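PDB 6GTQ: N-acetyltransferase from Escherichia coli, which probably transfers an acetyl group from acetyl-coenzyme A to an acceptor substrate, as members of the GNAT acetyltransferase family do. Local coordinates for residues His37-Arg40 and Gln41-Lys45; Ala118-Val121 and Val122-Ala125; Leu163-Pro166 and Thr167-Glu171. The protein carries 1 engineered substitution. All coordinates share one frame; numbering follows the deposited sequence.

Interaction 1: residues His37-Arg40 and Gln41-Lys45; sequences HLVR and QHRNK
His37 and Gln41, one helical turn apart, turn their flat groups obliquely to each other, with the imidazole and amide planes 50° apart. Gln41 NE2 comes to 3.9 Å from His37 CB, and the polar ends are joined through a water that lies 2.8 Å from His37 ND1 and accepts a hydrogen bond from Gln41 NE2. On another side of the helix Val39 and Arg43 run side by side and point the same way. Arg43 is extended from CG to NE, which lays one face of its guanidinium group over Val39 CG1, the methyl carbon lying 3.5 Å from NE and offset toward the rim of the group.

Asn44 folds back on the helix instead. Its backbone N donates to Arg40 O at 2.8 Å. From the opposite face of the carbonyl plane, Asn44 ND2 donates to Arg40 O at 2.9 Å. The side-chain donor lies farther from that plane, 42° out of it against 24° for the backbone N, and is not on a lone pair; both bonds are similarly bent at the hydrogen. Arg40 NH1 forms a salt bridge to a bound phosphate ion, probably from the crystallisation liquor.

Inward, His42 ND1 is hydrogen-bonded to Ala49 N of strand 48-53, the strand that follows. His37 occupies the N-cap position, and Lys45, with positive phi, ends the helix in a Schellman motif.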
ATOM      1  N   HIS A  37       0.322  13.767  12.011  1.00 55.64           N
ATOM      2  CA  HIS A  37      -0.763  12.802  12.268  1.00 54.69           C
ATOM      3  C   HIS A  37      -0.398  11.319  12.241  1.00 55.12           C
ATOM      4  O   HIS A  37      -1.043  10.554  12.959  1.00 54.67           O
ATOM      5  CB  HIS A  37      -1.945  13.047  11.301  1.00 56.39           C
ATOM      6  CG  HIS A  37      -2.666  14.335  11.562  1.00 62.79           C
ATOM      7  ND1 HIS A  37      -3.495  14.489  12.663  1.00 65.96           N
ATOM      8  CD2 HIS A  37      -2.617  15.505  10.887  1.00 66.66           C
ATOM      9  CE1 HIS A  37      -3.930  15.739  12.615  1.00 67.67           C
ATOM     10  NE2 HIS A  37      -3.430  16.389  11.563  1.00 68.62           N
ATOM     11  N   LEU A  38       0.586  10.907  11.419  1.00 49.40           N
ATOM     12  CA  LEU A  38       0.989   9.503  11.250  1.00 47.48           C
ATOM     13  C   LEU A  38       1.306   8.764  12.556  1.00 50.59           C
ATOM     14  O   LEU A  38       0.745   7.688  12.785  1.00 50.57           O
ATOM     15  CB  LEU A  38       2.166   9.363  10.254  1.00 47.18           C
ATOM     16  CG  LEU A  38       2.673   7.932  10.006  1.00 49.79           C
ATOM     17  CD1 LEU A  38       2.900   7.673   8.551  1.00 49.49           C
ATOM     18  CD2 LEU A  38       3.942   7.656  10.773  1.00 52.33           C
ATOM     19  N   VAL A  39       2.231   9.304  13.373  1.00 46.17           N
ATOM     20  CA  VAL A  39       2.668   8.690  14.629  1.00 45.23           C
ATOM     21  C   VAL A  39       1.491   8.530  15.620  1.00 51.51           C
ATOM     22  O   VAL A  39       1.330   7.444  16.181  1.00 51.17           O
ATOM     23  CB  VAL A  39       3.902   9.417  15.244  1.00 48.86           C
ATOM     24  CG1 VAL A  39       4.302   8.808  16.578  1.00 48.47           C
ATOM     25  CG2 VAL A  39       5.090   9.398  14.284  1.00 48.11           C
ATOM     26  N   ARG A  40       0.651   9.574  15.805  1.00 50.02           N
ATOM     27  CA  ARG A  40      -0.462   9.458  16.749  1.00 51.12           C
ATOM     28  C   ARG A  40      -1.547   8.507  16.253  1.00 54.49           C
ATOM     29  O   ARG A  40      -2.062   7.744  17.058  1.00 54.59           O
ATOM     30  CB  ARG A  40      -1.027  10.821  17.195  1.00 54.65           C
ATOM     31  CG  ARG A  40      -1.876  11.585  16.191  1.00 69.40           C
ATOM     32  CD  ARG A  40      -2.459  12.844  16.807  1.00 79.91           C
ATOM     33  NE  ARG A  40      -3.128  12.577  18.083  1.00 88.35           N
ATOM     34  CZ  ARG A  40      -4.174  13.252  18.544  1.00103.50           C
ATOM     35  NH1 ARG A  40      -4.712  12.934  19.713  1.00 92.96           N
ATOM     36  NH2 ARG A  40      -4.697  14.244  17.835  1.00 91.86           N
ATOM     37  N   GLN A  41      -1.832   8.484  14.936  1.00 50.21           N
ATOM     38  CA  GLN A  41      -2.830   7.573  14.364  1.00 48.60           C
ATOM     39  C   GLN A  41      -2.402   6.111  14.423  1.00 49.86           C
ATOM     40  O   GLN A  41      -3.247   5.249  14.647  1.00 49.83           O
ATOM     41  CB  GLN A  41      -3.235   7.996  12.957  1.00 49.48           C
ATOM     42  CG  GLN A  41      -4.168   9.200  13.017  1.00 49.30           C
ATOM     43  CD  GLN A  41      -4.735   9.632  11.706  1.00 61.93           C
ATOM     44  OE1 GLN A  41      -4.783   8.885  10.719  1.00 59.47           O
ATOM     45  NE2 GLN A  41      -5.202  10.860  11.684  1.00 52.43           N
ATOM     46  N   HIS A  42      -1.094   5.837  14.292  1.00 44.87           N
ATOM     47  CA  HIS A  42      -0.543   4.493  14.421  1.00 43.68           C
ATOM     48  C   HIS A  42      -0.651   4.070  15.888  1.00 49.84           C
ATOM     49  O   HIS A  42      -1.286   3.062  16.192  1.00 49.07           O
ATOM     50  CB  HIS A  42       0.913   4.448  13.932  1.00 43.65           C
ATOM     51  CG  HIS A  42       1.587   3.117  14.115  1.00 46.18           C
ATOM     52  ND1 HIS A  42       1.611   2.179  13.104  1.00 46.93           N
ATOM     53  CD2 HIS A  42       2.263   2.627  15.179  1.00 48.01           C
ATOM     54  CE1 HIS A  42       2.283   1.146  13.586  1.00 46.20           C
ATOM     55  NE2 HIS A  42       2.685   1.366  14.836  1.00 47.39           N
ATOM     56  N   ARG A  43      -0.084   4.876  16.803  1.00 48.48           N
ATOM     57  CA  ARG A  43      -0.126   4.587  18.237  1.00 49.53           C
ATOM     58  C   ARG A  43      -1.540   4.522  18.820  1.00 55.03           C
ATOM     59  O   ARG A  43      -1.744   3.787  19.788  1.00 56.47           O
ATOM     60  CB  ARG A  43       0.738   5.569  19.013  1.00 51.47           C
ATOM     61  CG  ARG A  43       2.234   5.409  18.776  1.00 60.61           C
ATOM     62  CD  ARG A  43       2.859   6.714  19.159  1.00 72.01           C
ATOM     63  NE  ARG A  43       4.306   6.667  19.341  1.00 79.67           N
ATOM     64  CZ  ARG A  43       4.962   7.486  20.158  1.00 90.02           C
ATOM     65  NH1 ARG A  43       4.300   8.379  20.887  1.00 62.36           N
ATOM     66  NH2 ARG A  43       6.279   7.403  20.273  1.00 83.58           N
ATOM     67  N   ASN A  44      -2.517   5.261  18.235  1.00 52.01           N
ATOM     68  CA  ASN A  44      -3.921   5.239  18.688  1.00 53.73           C
ATOM     69  C   ASN A  44      -4.736   4.175  17.970  1.00 57.59           C
ATOM     70  O   ASN A  44      -5.940   4.053  18.202  1.00 58.63           O
ATOM     71  CB  ASN A  44      -4.592   6.605  18.640  1.00 58.86           C
ATOM     72  CG  ASN A  44      -4.176   7.483  19.789  1.00 87.27           C
ATOM     73  OD1 ASN A  44      -4.572   7.269  20.939  1.00 89.21           O
ATOM     74  ND2 ASN A  44      -3.360   8.488  19.506  1.00 77.64           N
ATOM     75  N   LYS A  45      -4.069   3.369  17.151  1.00 52.55           N
ATOM     76  CA  LYS A  45      -4.629   2.245  16.413  1.00 50.78           C
ATOM     77  C   LYS A  45      -5.573   2.532  15.276  1.00 54.34           C
ATOM     78  O   LYS A  45      -6.317   1.681  14.904  1.00 53.03           O
ATOM     79  CB  LYS A  45      -5.330   1.283  17.345  1.00 30.00           C
ATOM     80  CG  LYS A  45      -4.447   0.606  18.345  1.00 30.00           C
ATOM     81  CD  LYS A  45      -3.162   0.150  17.739  1.00 30.00           C
ATOM     82  CE  LYS A  45      -2.567  -0.992  18.532  1.00 30.00           C
ATOM     83  NZ  LYS A  45      -1.708  -0.556  19.647  1.00 30.00           N
TER
HETATM   84  O   HOH W   1      -5.305  12.882  14.087  1.00 64.31           O

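Interaction 2: residues Ala118-Val121 and Val122-Ala125; sequences AMNV and VWSA
The indole of Trp123 receives Asn120 OD1 at its edge, in the plane of the ring, where the oxygen lies 3.8 Å from CE3. Near the rim of one indole face comes Glu171 of helix 167-175, its CB 3.6 Å from Trp123 NE1. Asn120 and Trp123 cross at a slant, amide and ring planes 58° apart, so the amide does not stack on the indole. An oxygen placed there faces the rim of C-H groups, whose slight positive character would make the approach mildly favourable. Three residues apart, the two sit on one side of the helix, and with CG anti to the backbone N in both (chi1 -174° and -176°) they leave it in the same sense.

Behind them the backbone is regular alpha-helix, with Val122 N, Trp123 N, Ser124 N and Ala125 N each bonded to the carbonyl oxygen four residues earlier. The straightest of these bonds runs from Val122 N to Ala118 O at 3.0 Å. Val122 CG2 packs against the same carbonyl, 3.3 Å from Ala118 O. Ser124 N donates to Asn120 O at 3.1 Å, and Ser124 OG lies 3.2 Å from Asn120 O, a weak contact at best.

The segment belongs to helix 110-129, the crossover of a beta-alpha-beta unit between strands 90-101 and 133-137, within the GNAT family region. Ala118 and Val122 rest on Leu96 and Val94 of strand 90-101, while Val121 lies on Tyr65 and Leu67 of strand 61-74. Trp123 packs on Ile170 and Glu171, and Asn120 on Phe174, all of helix 167-175. Met119 packs on Phe152 and on an apolar side chain of the chain of another protein.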
ATOM      1  N   ALA A 118       3.963  -4.040   1.430  1.00 43.90           N
ATOM      2  CA  ALA A 118       2.550  -3.964   1.815  1.00 42.93           C
ATOM      3  C   ALA A 118       1.821  -5.249   1.445  1.00 47.95           C
ATOM      4  O   ALA A 118       1.174  -5.848   2.308  1.00 49.63           O
ATOM      5  CB  ALA A 118       1.886  -2.770   1.144  1.00 43.48           C
ATOM      6  N   MET A 119       1.984  -5.709   0.186  1.00 42.40           N
ATOM      7  CA  MET A 119       1.386  -6.936  -0.337  1.00 41.02           C
ATOM      8  C   MET A 119       1.808  -8.157   0.456  1.00 45.03           C
ATOM      9  O   MET A 119       0.974  -9.023   0.706  1.00 45.58           O
ATOM     10  CB  MET A 119       1.748  -7.119  -1.810  1.00 44.04           C
ATOM     11  CG  MET A 119       0.964  -6.237  -2.730  1.00 46.61           C
ATOM     12  SD  MET A 119       1.514  -6.572  -4.391  1.00 51.66           S
ATOM     13  CE  MET A 119       0.525  -5.440  -5.270  1.00 47.87           C
ATOM     14  N   ASN A 120       3.082  -8.218   0.877  1.00 41.66           N
ATOM     15  CA  ASN A 120       3.619  -9.323   1.673  1.00 42.88           C
ATOM     16  C   ASN A 120       3.016  -9.346   3.095  1.00 47.81           C
ATOM     17  O   ASN A 120       2.792 -10.424   3.644  1.00 48.02           O
ATOM     18  CB  ASN A 120       5.160  -9.288   1.702  1.00 43.97           C
ATOM     19  CG  ASN A 120       5.769 -10.484   2.390  1.00 60.10           C
ATOM     20  OD1 ASN A 120       5.773 -11.598   1.862  1.00 55.82           O
ATOM     21  ND2 ASN A 120       6.276 -10.289   3.596  1.00 52.20           N
ATOM     22  N   VAL A 121       2.740  -8.159   3.671  1.00 45.01           N
ATOM     23  CA  VAL A 121       2.128  -7.990   4.993  1.00 44.66           C
ATOM     24  C   VAL A 121       0.682  -8.483   4.908  1.00 48.67           C
ATOM     25  O   VAL A 121       0.264  -9.283   5.744  1.00 50.09           O
ATOM     26  CB  VAL A 121       2.248  -6.516   5.505  1.00 48.13           C
ATOM     27  CG1 VAL A 121       1.300  -6.233   6.674  1.00 47.32           C
ATOM     28  CG2 VAL A 121       3.691  -6.172   5.878  1.00 48.23           C
ATOM     29  N   VAL A 122      -0.055  -8.026   3.878  1.00 44.73           N
ATOM     30  CA  VAL A 122      -1.447  -8.386   3.562  1.00 44.49           C
ATOM     31  C   VAL A 122      -1.548  -9.908   3.270  1.00 49.86           C
ATOM     32  O   VAL A 122      -2.517 -10.549   3.686  1.00 50.02           O
ATOM     33  CB  VAL A 122      -1.983  -7.497   2.385  1.00 47.42           C
ATOM     34  CG1 VAL A 122      -3.321  -7.997   1.839  1.00 46.99           C
ATOM     35  CG2 VAL A 122      -2.097  -6.028   2.801  1.00 46.32           C
ATOM     36  N   TRP A 123      -0.537 -10.477   2.587  1.00 46.81           N
ATOM     37  CA  TRP A 123      -0.496 -11.906   2.264  1.00 48.19           C
ATOM     38  C   TRP A 123      -0.378 -12.761   3.520  1.00 49.48           C
ATOM     39  O   TRP A 123      -1.152 -13.706   3.679  1.00 48.99           O
ATOM     40  CB  TRP A 123       0.628 -12.228   1.258  1.00 48.81           C
ATOM     41  CG  TRP A 123       0.675 -13.662   0.808  1.00 51.85           C
ATOM     42  CD1 TRP A 123      -0.383 -14.452   0.457  1.00 55.10           C
ATOM     43  CD2 TRP A 123       1.847 -14.466   0.643  1.00 53.54           C
ATOM     44  NE1 TRP A 123       0.057 -15.709   0.115  1.00 56.33           N
ATOM     45  CE2 TRP A 123       1.423 -15.744   0.212  1.00 58.52           C
ATOM     46  CE3 TRP A 123       3.221 -14.234   0.830  1.00 56.25           C
ATOM     47  CZ2 TRP A 123       2.323 -16.782  -0.063  1.00 59.93           C
ATOM     48  CZ3 TRP A 123       4.113 -15.271   0.579  1.00 60.12           C
ATOM     49  CH2 TRP A 123       3.663 -16.524   0.130  1.00 61.89           C
ATOM     50  N   SER A 124       0.573 -12.412   4.410  1.00 45.43           N
ATOM     51  CA  SER A 124       0.811 -13.050   5.712  1.00 45.59           C
ATOM     52  C   SER A 124      -0.449 -13.013   6.562  1.00 47.14           C
ATOM     53  O   SER A 124      -0.767 -14.000   7.223  1.00 47.61           O
ATOM     54  CB  SER A 124       1.935 -12.340   6.464  1.00 49.88           C
ATOM     55  OG  SER A 124       3.217 -12.644   5.943  1.00 66.06           O
ATOM     56  N   ALA A 125      -1.164 -11.865   6.545  1.00 42.03           N
ATOM     57  CA  ALA A 125      -2.404 -11.671   7.299  1.00 41.31           C
ATOM     58  C   ALA A 125      -3.567 -12.491   6.734  1.00 44.46           C
ATOM     59  O   ALA A 125      -4.394 -12.955   7.510  1.00 46.57           O
ATOM     60  CB  ALA A 125      -2.747 -10.187   7.404  1.00 40.71           C
TER

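Interaction 3: residues Leu163-Pro166 and Thr167-Glu171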
ATOM      1  N   LEU A 163      -8.319   1.139  -6.597  1.00 54.53           N
ATOM      2  CA  LEU A 163      -7.776   0.094  -7.459  1.00 53.38           C
ATOM      3  C   LEU A 163      -7.667  -1.173  -6.621  1.00 55.41           C
ATOM      4  O   LEU A 163      -7.337  -1.094  -5.428  1.00 54.10           O
ATOM      5  CB  LEU A 163      -6.407   0.472  -8.031  1.00 53.34           C
ATOM      6  CG  LEU A 163      -6.378   1.622  -9.015  1.00 59.28           C
ATOM      7  CD1 LEU A 163      -5.733   2.841  -8.383  1.00 59.14           C
ATOM      8  CD2 LEU A 163      -5.657   1.222 -10.286  1.00 61.59           C
ATOM      9  N   PHE A 164      -7.946  -2.334  -7.232  1.00 50.61           N
ATOM     10  CA  PHE A 164      -7.944  -3.606  -6.516  1.00 48.74           C
ATOM     11  C   PHE A 164      -6.903  -4.627  -6.991  1.00 52.05           C
ATOM     12  O   PHE A 164      -6.717  -4.812  -8.195  1.00 52.55           O
ATOM     13  CB  PHE A 164      -9.354  -4.228  -6.549  1.00 50.54           C
ATOM     14  CG  PHE A 164      -9.470  -5.572  -5.873  1.00 51.02           C
ATOM     15  CD1 PHE A 164      -9.393  -5.684  -4.492  1.00 52.62           C
ATOM     16  CD2 PHE A 164      -9.652  -6.731  -6.621  1.00 53.22           C
ATOM     17  CE1 PHE A 164      -9.515  -6.926  -3.868  1.00 52.69           C
ATOM     18  CE2 PHE A 164      -9.741  -7.976  -5.997  1.00 54.80           C
ATOM     19  CZ  PHE A 164      -9.679  -8.063  -4.625  1.00 51.94           C
ATOM     20  N   PHE A 165      -6.278  -5.330  -6.020  1.00 46.30           N
ATOM     21  CA  PHE A 165      -5.341  -6.421  -6.260  1.00 45.34           C
ATOM     22  C   PHE A 165      -5.714  -7.638  -5.380  1.00 48.33           C
ATOM     23  O   PHE A 165      -5.721  -7.521  -4.150  1.00 47.13           O
ATOM     24  CB  PHE A 165      -3.895  -5.980  -6.034  1.00 46.53           C
ATOM     25  CG  PHE A 165      -2.880  -6.760  -6.834  1.00 48.70           C
ATOM     26  CD1 PHE A 165      -2.759  -6.575  -8.207  1.00 52.80           C
ATOM     27  CD2 PHE A 165      -2.022  -7.658  -6.210  1.00 49.81           C
ATOM     28  CE1 PHE A 165      -1.809  -7.285  -8.939  1.00 54.87           C
ATOM     29  CE2 PHE A 165      -1.045  -8.337  -6.939  1.00 53.16           C
ATOM     30  CZ  PHE A 165      -0.950  -8.154  -8.297  1.00 52.98           C
ATOM     31  N   PRO A 166      -6.070  -8.799  -5.981  1.00 44.89           N
ATOM     32  CA  PRO A 166      -6.459  -9.959  -5.159  1.00 44.53           C
ATOM     33  C   PRO A 166      -5.300 -10.649  -4.436  1.00 48.42           C
ATOM     34  O   PRO A 166      -4.157 -10.542  -4.866  1.00 47.36           O
ATOM     35  CB  PRO A 166      -7.171 -10.897  -6.152  1.00 47.14           C
ATOM     36  CG  PRO A 166      -7.186 -10.181  -7.461  1.00 52.12           C
ATOM     37  CD  PRO A 166      -6.145  -9.117  -7.419  1.00 47.37           C
ATOM     38  N   THR A 167      -5.602 -11.370  -3.334  1.00 46.92           N
ATOM     39  CA  THR A 167      -4.589 -12.097  -2.552  1.00 47.22           C
ATOM     40  C   THR A 167      -3.923 -13.207  -3.377  1.00 52.85           C
ATOM     41  O   THR A 167      -2.719 -13.422  -3.230  1.00 53.36           O
ATOM     42  CB  THR A 167      -5.159 -12.597  -1.220  1.00 53.69           C
ATOM     43  OG1 THR A 167      -5.702 -11.480  -0.528  1.00 54.77           O
ATOM     44  CG2 THR A 167      -4.099 -13.251  -0.335  1.00 50.36           C
ATOM     45  N   LYS A 168      -4.690 -13.867  -4.270  1.00 49.81           N
ATOM     46  CA  LYS A 168      -4.192 -14.936  -5.129  1.00 50.94           C
ATOM     47  C   LYS A 168      -3.071 -14.461  -6.059  1.00 53.97           C
ATOM     48  O   LYS A 168      -2.122 -15.211  -6.297  1.00 55.35           O
ATOM     49  CB  LYS A 168      -5.338 -15.625  -5.881  1.00 55.22           C
ATOM     50  CG  LYS A 168      -5.620 -17.030  -5.351  1.00 76.30           C
ATOM     51  CD  LYS A 168      -7.066 -17.480  -5.576  1.00 87.48           C
ATOM     52  CE  LYS A 168      -7.317 -18.847  -4.980  1.00 97.45           C
ATOM     53  NZ  LYS A 168      -8.768 -19.166  -4.892  1.00106.23           N
ATOM     54  N   SER A 169      -3.139 -13.196  -6.515  1.00 48.78           N
ATOM     55  CA  SER A 169      -2.102 -12.565  -7.344  1.00 48.08           C
ATOM     56  C   SER A 169      -0.869 -12.256  -6.499  1.00 50.32           C
ATOM     57  O   SER A 169       0.242 -12.337  -7.004  1.00 51.26           O
ATOM     58  CB  SER A 169      -2.626 -11.286  -7.980  1.00 49.66           C
ATOM     59  OG  SER A 169      -3.688 -11.563  -8.873  1.00 55.72           O
ATOM     60  N   ILE A 170      -1.065 -11.919  -5.222  1.00 46.09           N
ATOM     61  CA  ILE A 170       0.027 -11.643  -4.282  1.00 46.38           C
ATOM     62  C   ILE A 170       0.788 -12.947  -4.001  1.00 52.94           C
ATOM     63  O   ILE A 170       2.020 -12.965  -4.029  1.00 54.11           O
ATOM     64  CB  ILE A 170      -0.474 -10.939  -2.985  1.00 47.84           C
ATOM     65  CG1 ILE A 170      -1.143  -9.575  -3.309  1.00 46.33           C
ATOM     66  CG2 ILE A 170       0.680 -10.766  -1.993  1.00 49.42           C
ATOM     67  CD1 ILE A 170      -1.918  -8.886  -2.117  1.00 47.86           C
ATOM     68  N   GLU A 171       0.044 -14.039  -3.770  1.00 50.86           N
ATOM     69  CA  GLU A 171       0.584 -15.376  -3.552  1.00 52.80           C
ATOM     70  C   GLU A 171       1.457 -15.772  -4.765  1.00 58.84           C
ATOM     71  O   GLU A 171       2.586 -16.211  -4.558  1.00 60.85           O
ATOM     72  CB  GLU A 171      -0.565 -16.372  -3.322  1.00 54.71           C
ATOM     73  CG  GLU A 171      -0.126 -17.811  -3.098  1.00 71.74           C
ATOM     74  CD  GLU A 171      -1.262 -18.761  -2.770  1.00103.91           C
ATOM     75  OE1 GLU A 171      -2.201 -18.878  -3.590  1.00 96.34           O
ATOM     76  OE2 GLU A 171      -1.211 -19.390  -1.687  1.00107.78           O
TER
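With its CG roughly anti to the backbone N (chi1 -153°), Phe165 sends its ring out across the strand, its far end coming against the first turn of the helix that follows. Ile170 sends CG1 back to meet it, that carbon being anti to its own carbonyl carbon (chi1 -60°). The ring thus has two neighbours from the helix: Ser169 CB over one face, 3.5 Å from Phe165 CE2, and Ile170 CG1 at the edge and in the ring plane, 3.6 Å from Phe165 CD2. Phe165 and Ile170 cross at a slant, an apolar contact without stacking.

Pro166 holds the N-cap position, and its carbonyl oxygen accepts two weak bonds from the first turn, from Ser169 N at 3.3 Å and from Ile170 N at 3.4 Å. Beside them the proline ring meets the serine side chain, Pro166 CD lying 3.8 Å from Ser169 OG. The hydroxyl of Ser169 is hydrogen-bonded to the backbone of the chain of another protein, and that of Thr167 to Ile131 O. Phe164, Phe165 and Pro166 also pack on apolar side chains of that other chain.

Backbone bonds to Leu134 and Ile153 place the strand between neighbours of the sheet. This is a direct strand-to-helix junction: strand 162-166 passes without a linker into the C-terminal helix 167-175, the two short segments turning by 58°, in a buried region at the interface with another protein.

In the fold
Interactions 2 and 3 form one continuous packed region, their centres 10 Å apart: Met119 and Trp123 of helix 110-129 lie against Phe165, Ile170 and Glu171, tying the crossover helix to the last strand and the C-terminal helix. Interaction 1 stands apart, its centre 27 Å from that of interaction 3 and on the opposite side of the chain's centre. Its chemistry follows its place: water, amides and guanidinium groups on a short helix with one buried side and an exposed outer side. Interaction 3, the most buried, packs extensively on the chain of another protein, which interaction 2 meets through Met119. Interaction 2 turns apolar residues to the sheet, with Ser124 on the exposed side.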